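Local coordinates for protein ULam111 (Flavobacterium sp., PDB 5WUT) that probably hydrolyses beta-1,3-glucosidic bonds of the storage glucan laminarin, at residues T134-T148 with Y182-Y196. Numbering follows the deposited sequence.
Sequences TSLHTTASHGNTINT and YTFNPTDKTEAIWPY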
ATOM      1  N   THR A 134       7.928  -2.710   8.959  1.00  9.19           N
ATOM      2  CA  THR A 134       7.158  -2.094  10.041  1.00  8.13           C
ATOM      3  C   THR A 134       7.117  -3.106  11.166  1.00 10.74           C
ATOM      4  O   THR A 134       6.770  -4.262  10.928  1.00  9.70           O
ATOM      5  CB  THR A 134       5.737  -1.721   9.605  1.00  9.17           C
ATOM      6  OG1 THR A 134       5.096  -2.875   9.046  1.00 10.22           O
ATOM      7  CG2 THR A 134       5.781  -0.627   8.559  1.00 10.59           C
ATOM      8  N   SER A 135       7.499  -2.686  12.376  1.00  9.86           N
ATOM      9  CA  SER A 135       7.771  -3.628  13.463  1.00  9.88           C
ATOM     10  C   SER A 135       7.473  -3.074  14.837  1.00 10.55           C
ATOM     11  O   SER A 135       7.397  -1.854  15.038  1.00 10.29           O
ATOM     12  CB  SER A 135       9.239  -4.067  13.460  1.00 11.54           C
ATOM     13  OG  SER A 135       9.738  -4.291  12.155  1.00 14.07           O
ATOM     14  N   LEU A 136       7.370  -4.001  15.783  1.00  8.47           N
ATOM     15  CA  LEU A 136       7.294  -3.711  17.221  1.00  9.11           C
ATOM     16  C   LEU A 136       8.391  -4.484  17.936  1.00  9.30           C
ATOM     17  O   LEU A 136       8.698  -5.599  17.549  1.00 10.40           O
ATOM     18  CB  LEU A 136       5.946  -4.110  17.821  1.00  8.97           C
ATOM     19  CG  LEU A 136       4.677  -3.362  17.411  1.00 12.71           C
ATOM     20  CD1 LEU A 136       4.825  -1.848  17.391  1.00 12.13           C
ATOM     21  CD2 LEU A 136       4.200  -3.883  16.084  1.00 13.16           C
ATOM     22  N   HIS A 137       8.974  -3.885  18.972  1.00  9.13           N
ATOM     23  CA  HIS A 137       9.876  -4.595  19.876  1.00 11.72           C
ATOM     24  C   HIS A 137       9.352  -4.431  21.286  1.00 10.66           C
ATOM     25  O   HIS A 137       8.998  -3.319  21.705  1.00 10.88           O
ATOM     26  CB  HIS A 137      11.303  -4.061  19.787  1.00 11.03           C
ATOM     27  CG  HIS A 137      11.903  -4.214  18.435  1.00 11.86           C
ATOM     28  ND1 HIS A 137      12.761  -5.243  18.115  1.00 12.95           N
ATOM     29  CD2 HIS A 137      11.738  -3.490  17.305  1.00 10.58           C
ATOM     30  CE1 HIS A 137      13.116  -5.133  16.848  1.00 16.10           C
ATOM     31  NE2 HIS A 137      12.505  -4.079  16.333  1.00 12.54           N
ATOM     32  N   THR A 138       9.247  -5.548  21.996  1.00 10.50           N
ATOM     33  CA  THR A 138       8.701  -5.598  23.350  1.00  9.68           C
ATOM     34  C   THR A 138       9.443  -6.681  24.128  1.00 12.23           C
ATOM     35  O   THR A 138      10.221  -7.430  23.545  1.00 11.49           O
ATOM     36  CB  THR A 138       7.207  -5.949  23.343  1.00 11.91           C
ATOM     37  OG1 THR A 138       7.060  -7.269  22.814  1.00 11.24           O
ATOM     38  CG2 THR A 138       6.416  -5.003  22.466  1.00 11.70           C
ATOM     39  N   THR A 139       9.141  -6.827  25.413  1.00 13.27           N
ATOM     40  CA  THR A 139       9.705  -7.961  26.151  1.00 13.61           C
ATOM     41  C   THR A 139       9.295  -9.293  25.506  1.00 15.38           C
ATOM     42  O   THR A 139      10.111 -10.212  25.379  1.00 16.70           O
ATOM     43  CB  THR A 139       9.279  -7.932  27.619  1.00 15.15           C
ATOM     44  OG1 THR A 139      10.029  -6.916  28.284  1.00 14.17           O
ATOM     45  CG2 THR A 139       9.554  -9.270  28.302  1.00 19.40           C
ATOM     46  N   ALA A 140       8.046  -9.377  25.060  1.00 13.60           N
ATOM     47  CA  ALA A 140       7.552 -10.604  24.439  1.00 13.94           C
ATOM     48  C   ALA A 140       8.280 -10.967  23.136  1.00 14.85           C
ATOM     49  O   ALA A 140       8.486 -12.148  22.852  1.00 14.92           O
ATOM     50  CB  ALA A 140       6.031 -10.490  24.182  1.00 14.60           C
ATOM     51  N   SER A 141       8.651  -9.967  22.335  1.00 12.86           N
ATOM     52  CA  SER A 141       9.400 -10.206  21.102  1.00 13.08           C
ATOM     53  C   SER A 141      10.230  -8.979  20.730  1.00 14.42           C
ATOM     54  O   SER A 141       9.687  -7.905  20.503  1.00 11.62           O
ATOM     55  CB  SER A 141       8.463 -10.579  19.941  1.00 13.22           C
ATOM     56  OG  SER A 141       9.222 -11.123  18.865  1.00 14.70           O
ATOM     57  N   HIS A 142      11.543  -9.143  20.677  1.00 12.97           N
ATOM     58  CA  HIS A 142      12.453  -8.029  20.417  1.00 11.90           C
ATOM     59  C   HIS A 142      13.710  -8.492  19.697  1.00 13.68           C
ATOM     60  O   HIS A 142      14.080  -9.654  19.777  1.00 14.36           O
ATOM     61  CB  HIS A 142      12.850  -7.351  21.731  1.00 12.93           C
ATOM     62  CG  HIS A 142      13.359  -8.304  22.769  1.00 13.86           C
ATOM     63  ND1 HIS A 142      12.523  -8.920  23.677  1.00 13.80           N
ATOM     64  CD2 HIS A 142      14.602  -8.778  23.024  1.00 15.91           C
ATOM     65  CE1 HIS A 142      13.232  -9.708  24.463  1.00 15.58           C
ATOM     66  NE2 HIS A 142      14.496  -9.645  24.086  1.00 16.59           N
ATOM     67  N   GLY A 143      14.383  -7.560  19.031  1.00 14.15           N
ATOM     68  CA  GLY A 143      15.587  -7.873  18.283  1.00 14.40           C
ATOM     69  C   GLY A 143      15.150  -8.493  16.974  1.00 14.74           C
ATOM     70  O   GLY A 143      14.745  -7.783  16.054  1.00 15.81           O
ATOM     71  N   ASN A 144      15.228  -9.816  16.891  1.00 15.19           N
ATOM     72  CA  ASN A 144      14.658 -10.522  15.745  0.52 17.38           C
ATOM     73  C   ASN A 144      13.179 -10.751  16.020  1.00 14.57           C
ATOM     74  O   ASN A 144      12.704 -11.875  16.183  1.00 16.03           O
ATOM     75  CB  ASN A 144      15.395 -11.839  15.456  0.52 17.59           C
ATOM     76  CG  ASN A 144      15.608 -12.682  16.697  0.52 17.32           C
ATOM     77  OD1 ASN A 144      15.796 -12.160  17.797  0.52 20.13           O
ATOM     78  ND2 ASN A 144      15.593 -13.998  16.523  0.52 20.44           N
ATOM     79  N   THR A 145      12.454  -9.645  16.081  1.00 14.84           N
ATOM     80  CA  THR A 145      11.071  -9.671  16.505  1.00 12.40           C
ATOM     81  C   THR A 145      10.179 -10.399  15.509  1.00 13.86           C
ATOM     82  O   THR A 145      10.376 -10.323  14.290  1.00 12.63           O
ATOM     83  CB  THR A 145      10.542  -8.225  16.737  1.00 11.82           C
ATOM     84  OG1 THR A 145       9.163  -8.272  17.121  1.00 10.38           O
ATOM     85  CG2 THR A 145      10.670  -7.383  15.475  1.00 12.62           C
ATOM     86  N   ILE A 146       9.188 -11.109  16.030  1.00 13.16           N
ATOM     87  CA  ILE A 146       8.240 -11.767  15.139  1.00 15.07           C
ATOM     88  C   ILE A 146       7.115 -10.822  14.751  1.00 12.39           C
ATOM     89  O   ILE A 146       6.351 -11.117  13.822  1.00 12.49           O
ATOM     90  CB  ILE A 146       7.613 -13.019  15.759  1.00 17.63           C
ATOM     91  CG1 ILE A 146       6.761 -12.642  16.975  1.00 17.25           C
ATOM     92  CG2 ILE A 146       8.696 -14.027  16.091  1.00 25.49           C
ATOM     93  CD1 ILE A 146       5.514 -13.468  17.134  1.00 26.54           C
ATOM     94  N   ASN A 147       6.994  -9.706  15.475  1.00 12.15           N
ATOM     95  CA  ASN A 147       5.945  -8.727  15.184  1.00 11.15           C
ATOM     96  C   ASN A 147       6.483  -7.697  14.199  1.00 12.43           C
ATOM     97  O   ASN A 147       6.883  -6.567  14.538  1.00 11.03           O
ATOM     98  CB  ASN A 147       5.412  -8.091  16.471  1.00  8.78           C
ATOM     99  CG  ASN A 147       4.749  -9.115  17.373  1.00 11.57           C
ATOM    100  OD1 ASN A 147       3.907  -9.899  16.921  1.00 14.66           O
ATOM    101  ND2 ASN A 147       5.154  -9.149  18.629  1.00 10.94           N
ATOM    102  N   THR A 148       6.519  -8.136  12.949  1.00 10.44           N
ATOM    103  CA  THR A 148       7.125  -7.377  11.882  1.00 10.48           C
ATOM    104  C   THR A 148       6.485  -7.769  10.561  1.00 11.38           C
ATOM    105  O   THR A 148       5.892  -8.843  10.422  1.00 14.13           O
ATOM    106  CB  THR A 148       8.661  -7.596  11.826  1.00 12.66           C
ATOM    107  OG1 THR A 148       9.248  -6.690  10.892  1.00 12.90           O
ATOM    108  CG2 THR A 148       9.038  -9.040  11.451  1.00 13.51           C
ATOM    109  N   TYR A 182       0.164  -3.413   7.797  1.00  9.58           N
ATOM    110  CA  TYR A 182       0.440  -4.287   8.936  1.00  9.05           C
ATOM    111  C   TYR A 182      -0.387  -3.855  10.142  1.00  9.50           C
ATOM    112  O   TYR A 182      -0.534  -2.657  10.404  1.00  9.03           O
ATOM    113  CB  TYR A 182       1.942  -4.273   9.286  1.00  9.56           C
ATOM    114  CG  TYR A 182       2.328  -5.055  10.526  1.00 10.25           C
ATOM    115  CD1 TYR A 182       1.961  -6.394  10.683  1.00 11.64           C
ATOM    116  CD2 TYR A 182       3.092  -4.465  11.523  1.00  9.47           C
ATOM    117  CE1 TYR A 182       2.308  -7.103  11.828  1.00 11.22           C
ATOM    118  CE2 TYR A 182       3.459  -5.173  12.660  1.00 10.20           C
ATOM    119  CZ  TYR A 182       3.068  -6.485  12.803  1.00 11.76           C
ATOM    120  OH  TYR A 182       3.418  -7.163  13.954  1.00 13.09           O
ATOM    121  N   THR A 183      -0.915  -4.833  10.871  1.00  9.33           N
ATOM    122  CA  THR A 183      -1.678  -4.569  12.080  1.00  8.68           C
ATOM    123  C   THR A 183      -1.200  -5.469  13.216  1.00 11.38           C
ATOM    124  O   THR A 183      -1.038  -6.676  13.037  1.00 13.55           O
ATOM    125  CB  THR A 183      -3.190  -4.799  11.865  1.00  9.66           C
ATOM    126  OG1 THR A 183      -3.687  -3.879  10.886  1.00 11.71           O
ATOM    127  CG2 THR A 183      -3.944  -4.611  13.170  1.00 12.36           C
ATOM    128  N   PHE A 184      -0.955  -4.878  14.379  1.00 10.99           N
ATOM    129  CA  PHE A 184      -0.636  -5.648  15.576  1.00  9.29           C
ATOM    130  C   PHE A 184      -1.751  -5.391  16.574  1.00  9.61           C
ATOM    131  O   PHE A 184      -2.006  -4.246  16.968  1.00 11.16           O
ATOM    132  CB  PHE A 184       0.742  -5.252  16.140  1.00 12.26           C
ATOM    133  CG  PHE A 184       1.148  -6.008  17.383  1.00 12.48           C
ATOM    134  CD1 PHE A 184       1.270  -7.387  17.366  1.00 13.05           C
ATOM    135  CD2 PHE A 184       1.448  -5.322  18.556  1.00 12.67           C
ATOM    136  CE1 PHE A 184       1.655  -8.084  18.510  1.00 13.08           C
ATOM    137  CE2 PHE A 184       1.838  -6.005  19.702  1.00 14.98           C
ATOM    138  CZ  PHE A 184       1.945  -7.389  19.676  1.00 15.09           C
ATOM    139  N   ASN A 185      -2.452  -6.458  16.937  1.00 11.75           N
ATOM    140  CA  ASN A 185      -3.583  -6.368  17.844  1.00 13.45           C
ATOM    141  C   ASN A 185      -3.666  -7.637  18.666  1.00 17.36           C
ATOM    142  O   ASN A 185      -4.501  -8.504  18.402  1.00 23.05           O
ATOM    143  CB  ASN A 185      -4.883  -6.146  17.059  1.00 13.59           C
ATOM    144  CG  ASN A 185      -6.090  -5.950  17.962  1.00 20.98           C
ATOM    145  OD1 ASN A 185      -6.021  -6.167  19.170  1.00 25.55           O
ATOM    146  ND2 ASN A 185      -7.205  -5.534  17.371  1.00 27.04           N
ATOM    147  N   PRO A 186      -2.793  -7.762  19.660  1.00 15.31           N
ATOM    148  CA  PRO A 186      -2.848  -8.962  20.500  1.00 19.47           C
ATOM    149  C   PRO A 186      -4.037  -8.949  21.452  1.00 20.54           C
ATOM    150  O   PRO A 186      -4.394  -7.903  21.975  1.00 19.28           O
ATOM    151  CB  PRO A 186      -1.529  -8.902  21.269  1.00 19.34           C
ATOM    152  CG  PRO A 186      -1.181  -7.433  21.315  1.00 18.07           C
ATOM    153  CD  PRO A 186      -1.664  -6.878  20.005  1.00 16.71           C
ATOM    154  N   THR A 187      -4.620 -10.116  21.702  1.00 24.80           N
ATOM    155  CA  THR A 187      -5.792 -10.203  22.561  1.00 27.09           C
ATOM    156  C   THR A 187      -5.354 -10.113  24.019  1.00 25.34           C
ATOM    157  O   THR A 187      -6.090  -9.627  24.876  1.00 30.52           O
ATOM    158  CB  THR A 187      -6.570 -11.505  22.322  1.00 32.45           C
ATOM    159  OG1 THR A 187      -5.673 -12.615  22.431  1.00 39.41           O
ATOM    160  CG2 THR A 187      -7.193 -11.497  20.929  1.00 30.61           C
ATOM    161  N   ASP A 188      -4.134 -10.569  24.276  1.00 28.46           N
ATOM    162  CA  ASP A 188      -3.549 -10.565  25.612  1.00 27.02           C
ATOM    163  C   ASP A 188      -2.608  -9.386  25.827  1.00 29.44           C
ATOM    164  O   ASP A 188      -1.448  -9.440  25.426  1.00 30.66           O
ATOM    165  CB  ASP A 188      -2.793 -11.875  25.839  1.00 31.49           C
ATOM    166  CG  ASP A 188      -2.278 -12.013  27.249  1.00 35.04           C
ATOM    167  OD1 ASP A 188      -2.630 -11.169  28.101  1.00 39.53           O
ATOM    168  OD2 ASP A 188      -1.520 -12.970  27.513  1.00 32.55           O
ATOM    169  N   LYS A 189      -3.102  -8.309  26.428  1.00 22.37           N
ATOM    170  CA  LYS A 189      -2.273  -7.117  26.547  1.00 21.41           C
ATOM    171  C   LYS A 189      -1.606  -6.908  27.911  1.00 21.98           C
ATOM    172  O   LYS A 189      -1.838  -5.905  28.588  1.00 26.27           O
ATOM    173  CB  LYS A 189      -3.094  -5.892  26.173  1.00 20.18           C
ATOM    174  CG  LYS A 189      -3.294  -5.801  24.679  1.00 17.29           C
ATOM    175  CD  LYS A 189      -3.925  -4.505  24.290  1.00 16.17           C
ATOM    176  CE  LYS A 189      -4.009  -4.390  22.793  1.00 14.25           C
ATOM    177  NZ  LYS A 189      -5.070  -5.293  22.252  1.00 17.14           N
ATOM    178  N   THR A 190      -0.746  -7.843  28.290  1.00 15.41           N
ATOM    179  CA  THR A 190       0.150  -7.630  29.410  1.00 15.68           C
ATOM    180  C   THR A 190       1.162  -6.556  29.016  1.00 17.37           C
ATOM    181  O   THR A 190       1.282  -6.232  27.832  1.00 16.81           O
ATOM    182  CB  THR A 190       0.889  -8.907  29.773  1.00 20.04           C
ATOM    183  OG1 THR A 190       1.718  -9.277  28.666  1.00 17.95           O
ATOM    184  CG2 THR A 190      -0.096 -10.036  30.059  1.00 21.73           C
ATOM    185  N   GLU A 191       1.906  -6.022  29.981  1.00 16.93           N
ATOM    186  CA  GLU A 191       2.947  -5.047  29.653  1.00 18.42           C
ATOM    187  C   GLU A 191       4.049  -5.678  28.790  1.00 15.02           C
ATOM    188  O   GLU A 191       4.642  -5.006  27.937  1.00 15.32           O
ATOM    189  CB  GLU A 191       3.552  -4.428  30.922  1.00 21.42           C
ATOM    190  CG  GLU A 191       4.532  -3.284  30.605  1.00 26.66           C
ATOM    191  CD  GLU A 191       5.027  -2.526  31.831  1.00 32.07           C
ATOM    192  OE1 GLU A 191       4.180  -2.155  32.681  1.00 37.59           O
ATOM    193  OE2 GLU A 191       6.259  -2.294  31.932  1.00 21.26           O
ATOM    194  N   ALA A 192       4.300  -6.973  28.980  1.00 14.19           N
ATOM    195  CA  ALA A 192       5.329  -7.667  28.211  1.00 17.36           C
ATOM    196  C   ALA A 192       4.963  -7.708  26.734  1.00 14.49           C
ATOM    197  O   ALA A 192       5.823  -7.581  25.864  1.00 14.48           O
ATOM    198  CB  ALA A 192       5.542  -9.082  28.748  1.00 17.78           C
ATOM    199  N   ILE A 193       3.676  -7.891  26.459  1.00 12.75           N
ATOM    200  CA  ILE A 193       3.173  -7.963  25.090  1.00 11.20           C
ATOM    201  C   ILE A 193       2.827  -6.577  24.554  1.00 11.04           C
ATOM    202  O   ILE A 193       3.029  -6.279  23.373  1.00 13.21           O
ATOM    203  CB  ILE A 193       1.938  -8.883  25.044  1.00 14.35           C
ATOM    204  CG1 ILE A 193       2.379 -10.321  25.291  1.00 15.12           C
ATOM    205  CG2 ILE A 193       1.198  -8.781  23.716  1.00 14.86           C
ATOM    206  CD1 ILE A 193       1.240 -11.270  25.540  1.00 19.90           C
ATOM    207  N   TRP A 194       2.345  -5.719  25.445  1.00 12.32           N
ATOM    208  CA  TRP A 194       1.791  -4.427  25.044  1.00 10.79           C
ATOM    209  C   TRP A 194       2.202  -3.317  25.992  1.00 12.08           C
ATOM    210  O   TRP A 194       1.436  -2.932  26.880  1.00 14.61           O
ATOM    211  CB  TRP A 194       0.259  -4.524  24.974  1.00 12.49           C
ATOM    212  CG  TRP A 194      -0.453  -3.310  24.424  1.00 12.04           C
ATOM    213  CD1 TRP A 194      -0.996  -2.287  25.142  1.00 12.26           C
ATOM    214  CD2 TRP A 194      -0.737  -3.028  23.047  1.00 10.45           C
ATOM    215  NE1 TRP A 194      -1.596  -1.377  24.300  1.00 10.85           N
ATOM    216  CE2 TRP A 194      -1.444  -1.809  23.008  1.00 10.42           C
ATOM    217  CE3 TRP A 194      -0.457  -3.683  21.845  1.00 10.78           C
ATOM    218  CZ2 TRP A 194      -1.876  -1.229  21.813  1.00 10.89           C
ATOM    219  CZ3 TRP A 194      -0.887  -3.109  20.659  1.00 13.78           C
ATOM    220  CH2 TRP A 194      -1.587  -1.888  20.655  1.00 11.34           C
ATOM    221  N   PRO A 195       3.426  -2.809  25.818  1.00 10.84           N
ATOM    222  CA  PRO A 195       3.886  -1.656  26.593  1.00 11.89           C
ATOM    223  C   PRO A 195       3.402  -0.339  25.988  1.00 11.75           C
ATOM    224  O   PRO A 195       4.050   0.684  26.207  1.00 12.48           O
ATOM    225  CB  PRO A 195       5.407  -1.758  26.487  1.00 11.87           C
ATOM    226  CG  PRO A 195       5.612  -2.384  25.116  1.00 12.19           C
ATOM    227  CD  PRO A 195       4.509  -3.394  25.003  1.00 11.46           C
ATOM    228  N   TYR A 196       2.312  -0.363  25.226  1.00 11.20           N
ATOM    229  CA  TYR A 196       1.950   0.795  24.414  1.00  9.57           C
ATOM    230  C   TYR A 196       0.826   1.668  24.982  1.00  9.40           C
ATOM    231  O   TYR A 196       0.226   2.448  24.244  1.00 10.81           O
ATOM    232  CB  TYR A 196       1.586   0.324  22.995  1.00  9.36           C
ATOM    233  CG  TYR A 196       2.762  -0.380  22.348  1.00  9.24           C
ATOM    234  CD1 TYR A 196       3.905   0.327  22.004  1.00  8.42           C
ATOM    235  CD2 TYR A 196       2.750  -1.747  22.122  1.00  9.95           C
ATOM    236  CE1 TYR A 196       5.002  -0.300  21.441  1.00  7.16           C
ATOM    237  CE2 TYR A 196       3.858  -2.392  21.549  1.00  9.04           C
ATOM    238  CZ  TYR A 196       4.980  -1.654  21.209  1.00  9.06           C
ATOM    239  OH  TYR A 196       6.080  -2.273  20.659  1.00  8.88           O
TER
HETATM  240  O   HOH W   1       4.736  -7.901  21.768  1.00 13.12           O
HETATM  241  O   HOH W   2       7.401  -4.881  26.876  1.00 13.79           O
HETATM  242  O   HOH W   3       2.534  -9.613  14.427  1.00 14.77           O
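Thr134 meets Tyr182 where two strands of the family 16 beta-jelly roll face each other across the sandwich. Strands 134-137 and 182-184 run nearly parallel, 18° apart, with axes 8.3 Å from each other. They are not paired, so side chains fill the space between them. Thr134 OG1 lies 3.5 Å from Tyr182 CB. Leu136 comes next and is shared by three aromatic residues. Its CD2 sits at the edge of the Tyr182 ring and also touches CB of Phe184, while CD1 packs on Tyr196 CZ at 3.8 Å. Tyr196 OH is hydrogen-bonded to Glu118 O, on a strand of the same layer as 134-137. Beyond the strand, Thr138 sends its two branches different ways. CG2 touches Pro195 CD and Tyr196 OH; the Thr138 side chain crosses both at about a right angle. OG1 accepts from Ser141 N, an ST motif, and shares water 1 with Ile193 O. Ala140 N donates to Ala192 O at 3.0 Å. Ala140 CB packs on Ile193 CG1, which ties the turn to the 191-193 loop. Asn147 lies against Phe184. Its CG stands beside the backbone N (chi1 -63°), which brings OD1 within 3.3 Å of Phe184 CE1, amide and ring planes 46° apart. CB lies over one face of that ring. Pro186 CD, from the ring's own segment, lies over the centre of the opposite face, 3.5 Å above the plane. Tyr182 OH abuts Asn147 C, and Thr148 O lies over a face of the Tyr182 ring. A leucine in place of Tyr182 would probably leave gaps beside Leu136 CD2 and Asn147 C and, lacking the hydroxyl, deprive water 3 of a partner. That water lies in the plane of the tyrosine ring, 2.6 Å from Tyr182 OH, and donates to Asn147 OD1 at 2.9 Å.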